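Long-range contacts in peptide synthase (Silicibacter pomeroyi DSS-3, PDB 2QTP), which is of unknown function but has a variant of the Bacillus chorismate mutase fold and probably plays a part in amino-acid metabolism: residues A9-E14 / V31-I36; T27-A32 / D148-R153. All coordinates share one frame; numbering follows the deposited sequence.

Both contacts draw on the long strand 21-37, and they share V31 and A32. Contact 1 (9-14 with 31-36) is made within the main mixed sheet, where strand 5-15 runs antiparallel beside strand 21-37. Contact 2 (27-32 with 148-153) leaves that sheet: strand 148-152, which pairs with strand 131-135 in a small separate sheet, packs across its face. Their centres are about 8 Å apart. Along the chain, 9-14 comes first, 27-32 overlaps the start of 31-36, and 148-153 follows more than a hundred residues later. Strand 21-37 thus holds an edgewise backbone partner and a facewise side-chain partner, joining the N-terminal hairpin to a late part of the chain.

Contact 1 of 2, residues A9-E14 / V31-I36; sequences AVFIEE and VAVAVI
The carbonyl oxygen of A9 takes two donors from the opposite strand. The stronger is the backbone N-H of V33, with V33 N lying 2.8 Å from A9 O. The other is a CA-H...O contact, A32 CA standing 3.3 Å from A9 O. V31 O is gripped in the same way, by the amide of F11 (F11 N to V31 O 2.9 Å, 168° at the hydrogen) and by CA of V10. Return bonds from A9 N to V33 O and from V31 N to F11 O close two hydrogen-bonded pairs, A9 with V33 and F11 with V31. Between them V10 and A32 form a non-hydrogen-bonded pair, their CA atoms 4.4 Å apart, and on their face of the sheet V10 CG2 meets A32 CB, with helix 49-70 lying against both.

The other face carries A9, F11, V31 and V33. F11 and V31 run side by side, F11 CB 3.8 Å from V31 CG1. The F11 chi1 of -49° sets CG anti to the carbonyl carbon and carries the ring along the strand toward A9; there F11 CE1 comes 3.9 Å from V33 CG2, which meets the ring obliquely, while V31 O sits at the ring edge, in its plane. Were F11 an alanine, V33 CG2 would probably lose its aromatic neighbour, and V31 CG1 would be left with only the CB of that residue to lie against. V33 also touches A166 and L154, so the valines on this face meet strand 162-171 and the late part of the chain. The alternating pairs, with strand directions at 160°, are those of a twisted antiparallel β-sheet, here two long arms of the N-terminal β-hairpin.

Contact 2 of 2, residues T27-A32 / D148-R153; sequences TRKAVA and DGIEVR
K29 and D148 reach toward each other from opposite directions across the interface of the two strands. The K29 chain is extended beyond CG, which brings its ammonium to the far strand, where K29 NZ donates to G149 O at 3.0 Å, approaching from 29° out of the carbonyl plane. The same nitrogen makes a salt bridge to D148, whose hydrogen bond, K29 NZ to D148 OD2 at 3.3 Å, is weak. D148 OD1 accepts a weak bond from the amide of G149, which may help to hold the carboxylate's rotation.

Further along, the packing is apolar. I150 lies obliquely to V31 and sends CD1 between K29 CB and V31 CG1, 3.9 Å from each; its CG1 is anti to the backbone N (chi1 178°), which aims the chain end at this junction. V152 also meets V31 obliquely, its CG1 facing both methyls, and the 3.3 Å from V152 CG1 to V31 CG1 is closer than usual van der Waals contact. A168 of strand 162-171 touches both V31 and I150.

With the short axes 8.3 Å apart and inclined at 49°, and no backbone-to-backbone hydrogen bonds between them, this is face-to-face packing of strand 148-152 on the main β-sheet.

Contact 1 of 2, residues A9-E14 / V31-I36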
loop_
_atom_site.group_PDB
_atom_site.type_symbol
_atom_site.label_atom_id
_atom_site.label_comp_id
_atom_site.label_asym_id
_atom_site.label_seq_id
_atom_site.Cartn_x
_atom_site.Cartn_y
_atom_site.Cartn_z
ATOM N N ALA A 9 -7.259 1.323 -6.264
ATOM C CA ALA A 9 -8.372 1.137 -5.339
ATOM C C ALA A 9 -8.092 1.940 -4.079
ATOM O O ALA A 9 -6.928 2.025 -3.642
ATOM C CB ALA A 9 -8.539 -0.335 -5.022
ATOM N N VAL A 10 -9.138 2.540 -3.513
ATOM C CA VAL A 10 -9.019 3.317 -2.268
ATOM C C VAL A 10 -10.053 2.783 -1.263
ATOM O O VAL A 10 -11.221 2.565 -1.620
ATOM C CB VAL A 10 -9.161 4.837 -2.527
ATOM C CG1 VAL A 10 -9.028 5.637 -1.236
ATOM C CG2 VAL A 10 -8.113 5.304 -3.561
ATOM N N PHE A 11 -9.607 2.523 -0.039
ATOM C CA PHE A 11 -10.452 1.968 1.060
ATOM C C PHE A 11 -10.382 2.943 2.225
ATOM O O PHE A 11 -9.280 3.336 2.621
ATOM C CB PHE A 11 -9.923 0.619 1.589
ATOM C CG PHE A 11 -9.602 -0.418 0.516
ATOM C CD1 PHE A 11 -8.590 -0.221 -0.417
ATOM C CD2 PHE A 11 -10.274 -1.642 0.494
ATOM C CE1 PHE A 11 -8.309 -1.199 -1.379
ATOM C CE2 PHE A 11 -9.982 -2.642 -0.462
ATOM C CZ PHE A 11 -9.008 -2.409 -1.396
ATOM N N ILE A 12 -11.536 3.371 2.738
ATOM C CA ILE A 12 -11.576 4.201 3.922
ATOM C C ILE A 12 -12.445 3.509 4.977
ATOM O O ILE A 12 -13.512 2.957 4.665
ATOM C CB ILE A 12 -12.242 5.565 3.681
ATOM C CG1 ILE A 12 -11.678 6.252 2.452
ATOM C CG2 ILE A 12 -12.042 6.473 4.896
ATOM C CD1 ILE A 12 -12.227 7.655 2.282
ATOM N N GLU A 13 -12.046 3.621 6.230
ATOM C CA GLU A 13 -12.785 3.014 7.305
ATOM C C GLU A 13 -12.926 4.000 8.459
ATOM O O GLU A 13 -11.927 4.541 8.921
ATOM C CB GLU A 13 -12.045 1.729 7.658
ATOM C CG GLU A 13 -12.426 0.991 8.903
ATOM C CD GLU A 13 -11.293 0.044 9.317
ATOM O OE1 GLU A 13 -10.865 -0.776 8.445
ATOM O OE2 GLU A 13 -10.820 0.176 10.489
ATOM N N GLU A 14 -14.172 4.253 8.885
ATOM C CA GLU A 14 -14.456 5.126 10.000
ATOM C C GLU A 14 -14.970 4.318 11.156
ATOM O O GLU A 14 -15.948 3.598 11.011
ATOM C CB GLU A 14 -15.563 6.141 9.706
ATOM C CG GLU A 14 -15.515 6.850 8.392
ATOM C CD GLU A 14 -16.671 7.849 8.253
ATOM O OE1 GLU A 14 -17.446 8.086 9.241
ATOM O OE2 GLU A 14 -16.765 8.403 7.136
ATOM N N VAL A 31 -6.404 3.651 2.834
ATOM C CA VAL A 31 -5.322 2.968 2.136
ATOM C C VAL A 31 -5.608 3.037 0.626
ATOM O O VAL A 31 -6.741 2.865 0.206
ATOM C CB VAL A 31 -5.094 1.486 2.641
ATOM C CG1 VAL A 31 -6.338 0.709 2.721
ATOM C CG2 VAL A 31 -4.062 0.746 1.752
ATOM N N ALA A 32 -4.595 3.394 -0.154
ATOM C CA ALA A 32 -4.682 3.458 -1.616
ATOM C C ALA A 32 -3.744 2.360 -2.160
ATOM O O ALA A 32 -2.614 2.207 -1.681
ATOM C CB ALA A 32 -4.289 4.872 -2.144
ATOM N N VAL A 33 -4.244 1.605 -3.137
ATOM C CA VAL A 33 -3.567 0.446 -3.709
ATOM C C VAL A 33 -3.501 0.570 -5.242
ATOM O O VAL A 33 -4.481 1.007 -5.882
ATOM C CB VAL A 33 -4.336 -0.863 -3.352
ATOM C CG1 VAL A 33 -3.657 -2.044 -3.935
ATOM C CG2 VAL A 33 -4.439 -0.994 -1.860
ATOM N N ALA A 34 -2.342 0.221 -5.811
ATOM C CA ALA A 34 -2.142 0.176 -7.283
ATOM C C ALA A 34 -1.682 -1.205 -7.662
ATOM O O ALA A 34 -0.897 -1.829 -6.943
ATOM C CB ALA A 34 -1.137 1.215 -7.771
ATOM N N VAL A 35 -2.235 -1.699 -8.762
ATOM C CA VAL A 35 -1.829 -2.968 -9.350
ATOM C C VAL A 35 -1.066 -2.640 -10.623
ATOM O O VAL A 35 -1.609 -2.042 -11.549
ATOM C CB VAL A 35 -3.026 -3.899 -9.630
ATOM C CG1 VAL A 35 -2.558 -5.246 -10.230
ATOM C CG2 VAL A 35 -3.865 -4.092 -8.336
ATOM N N ILE A 36 0.213 -3.016 -10.660
ATOM C CA ILE A 36 1.038 -2.752 -11.830
ATOM C C ILE A 36 1.653 -4.025 -12.373
ATOM O O ILE A 36 1.765 -4.989 -11.662
ATOM C CB ILE A 36 2.194 -1.767 -11.503
ATOM C CG1 ILE A 36 3.087 -2.343 -10.396
ATOM C CG2 ILE A 36 1.640 -0.407 -11.093
ATOM C CD1 ILE A 36 4.478 -1.777 -10.354
#

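Contact 2 of 2, residues T27-A32 / D148-R153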
loop_
_atom_site.group_PDB
_atom_site.type_symbol
_atom_site.label_atom_id
_atom_site.label_comp_id
_atom_site.label_asym_id
_atom_site.label_seq_id
_atom_site.Cartn_x
_atom_site.Cartn_y
_atom_site.Cartn_z
ATOM N N THR A 27 -12.550 7.989 14.299
ATOM C CA THR A 27 -11.211 7.840 13.835
ATOM C C THR A 27 -11.259 7.186 12.449
ATOM O O THR A 27 -12.151 6.403 12.154
ATOM C CB THR A 27 -10.346 7.077 14.851
ATOM O OG1 THR A 27 -10.919 5.803 15.120
ATOM C CG2 THR A 27 -10.259 7.880 16.156
ATOM N N ARG A 28 -10.322 7.547 11.581
ATOM C CA ARG A 28 -10.372 7.090 10.213
ATOM C C ARG A 28 -9.042 6.595 9.701
ATOM O O ARG A 28 -7.981 7.125 10.053
ATOM C CB ARG A 28 -10.879 8.205 9.294
ATOM C CG ARG A 28 -12.261 8.755 9.627
ATOM C CD ARG A 28 -12.682 9.784 8.607
ATOM N NE ARG A 28 -11.751 10.917 8.619
ATOM C CZ ARG A 28 -11.586 11.780 7.620
ATOM N NH1 ARG A 28 -12.281 11.660 6.489
ATOM N NH2 ARG A 28 -10.712 12.759 7.753
ATOM N N LYS A 29 -9.105 5.575 8.854
ATOM C CA LYS A 29 -7.928 5.030 8.197
ATOM C C LYS A 29 -8.225 4.990 6.706
ATOM O O LYS A 29 -9.361 4.704 6.293
ATOM C CB LYS A 29 -7.646 3.595 8.647
ATOM C CG LYS A 29 -7.647 3.346 10.129
ATOM C CD LYS A 29 -7.278 1.892 10.364
ATOM C CE LYS A 29 -7.092 1.555 11.826
ATOM N NZ LYS A 29 -6.870 0.092 11.922
ATOM N N ALA A 30 -7.218 5.253 5.890
ATOM C CA ALA A 30 -7.383 5.140 4.446
ATOM C C ALA A 30 -6.191 4.400 3.909
ATOM O O ALA A 30 -5.087 4.502 4.467
ATOM C CB ALA A 30 -7.516 6.516 3.789
ATOM N N VAL A 31 -6.404 3.651 2.834
ATOM C CA VAL A 31 -5.322 2.968 2.136
ATOM C C VAL A 31 -5.608 3.037 0.626
ATOM O O VAL A 31 -6.741 2.865 0.206
ATOM C CB VAL A 31 -5.094 1.486 2.641
ATOM C CG1 VAL A 31 -6.338 0.709 2.721
ATOM C CG2 VAL A 31 -4.062 0.746 1.752
ATOM N N ALA A 32 -4.595 3.394 -0.154
ATOM C CA ALA A 32 -4.682 3.458 -1.616
ATOM C C ALA A 32 -3.744 2.360 -2.160
ATOM O O ALA A 32 -2.614 2.207 -1.681
ATOM C CB ALA A 32 -4.289 4.872 -2.144
ATOM N N ASP A 148 -0.050 -0.998 14.480
ATOM C CA ASP A 148 -1.453 -1.177 14.109
ATOM C C ASP A 148 -1.405 -1.511 12.600
ATOM O O ASP A 148 -0.305 -1.666 12.029
ATOM C CB ASP A 148 -2.244 0.114 14.398
ATOM C CG ASP A 148 -3.751 -0.040 14.173
ATOM O OD1 ASP A 148 -4.243 -1.197 14.153
ATOM O OD2 ASP A 148 -4.443 0.995 14.013
ATOM N N GLY A 149 -2.557 -1.634 11.948
ATOM C CA GLY A 149 -2.556 -1.905 10.524
ATOM C C GLY A 149 -3.907 -1.871 9.853
ATOM O O GLY A 149 -4.948 -1.703 10.493
ATOM N N ILE A 150 -3.892 -1.999 8.536
ATOM C CA ILE A 150 -5.130 -2.114 7.800
ATOM C C ILE A 150 -4.937 -3.185 6.729
ATOM O O ILE A 150 -3.886 -3.259 6.094
ATOM C CB ILE A 150 -5.610 -0.726 7.240
ATOM C CG1 ILE A 150 -6.917 -0.884 6.414
ATOM C CG2 ILE A 150 -4.477 -0.027 6.442
ATOM C CD1 ILE A 150 -7.800 0.433 6.291
ATOM N N GLU A 151 -5.937 -4.032 6.557
ATOM C CA GLU A 151 -5.895 -5.098 5.575
ATOM C C GLU A 151 -6.479 -4.636 4.282
ATOM O O GLU A 151 -7.500 -3.939 4.253
ATOM C CB GLU A 151 -6.641 -6.310 6.101
ATOM C CG GLU A 151 -5.944 -6.877 7.310
ATOM C CD GLU A 151 -6.571 -8.122 7.876
ATOM O OE1 GLU A 151 -7.618 -8.527 7.413
ATOM O OE2 GLU A 151 -6.007 -8.721 8.800
ATOM N N VAL A 152 -5.842 -5.021 3.187
ATOM C CA VAL A 152 -6.371 -4.749 1.867
ATOM C C VAL A 152 -6.312 -6.008 1.034
ATOM O O VAL A 152 -5.463 -6.878 1.246
ATOM C CB VAL A 152 -5.589 -3.616 1.110
ATOM C CG1 VAL A 152 -5.531 -2.368 1.921
ATOM C CG2 VAL A 152 -4.180 -4.025 0.765
ATOM N N ARG A 153 -7.259 -6.127 0.109
ATOM C CA ARG A 153 -7.191 -7.167 -0.908
ATOM C C ARG A 153 -7.922 -6.751 -2.133
ATOM O O ARG A 153 -8.721 -5.855 -2.078
ATOM C CB ARG A 153 -7.681 -8.513 -0.422
ATOM C CG ARG A 153 -9.110 -8.620 -0.122
ATOM C CD ARG A 153 -9.533 -10.111 -0.244
ATOM N NE ARG A 153 -10.813 -10.055 -0.867
ATOM C CZ ARG A 153 -11.257 -10.839 -1.820
ATOM N NH1 ARG A 153 -10.585 -11.869 -2.299
ATOM N NH2 ARG A 153 -12.456 -10.580 -2.267
#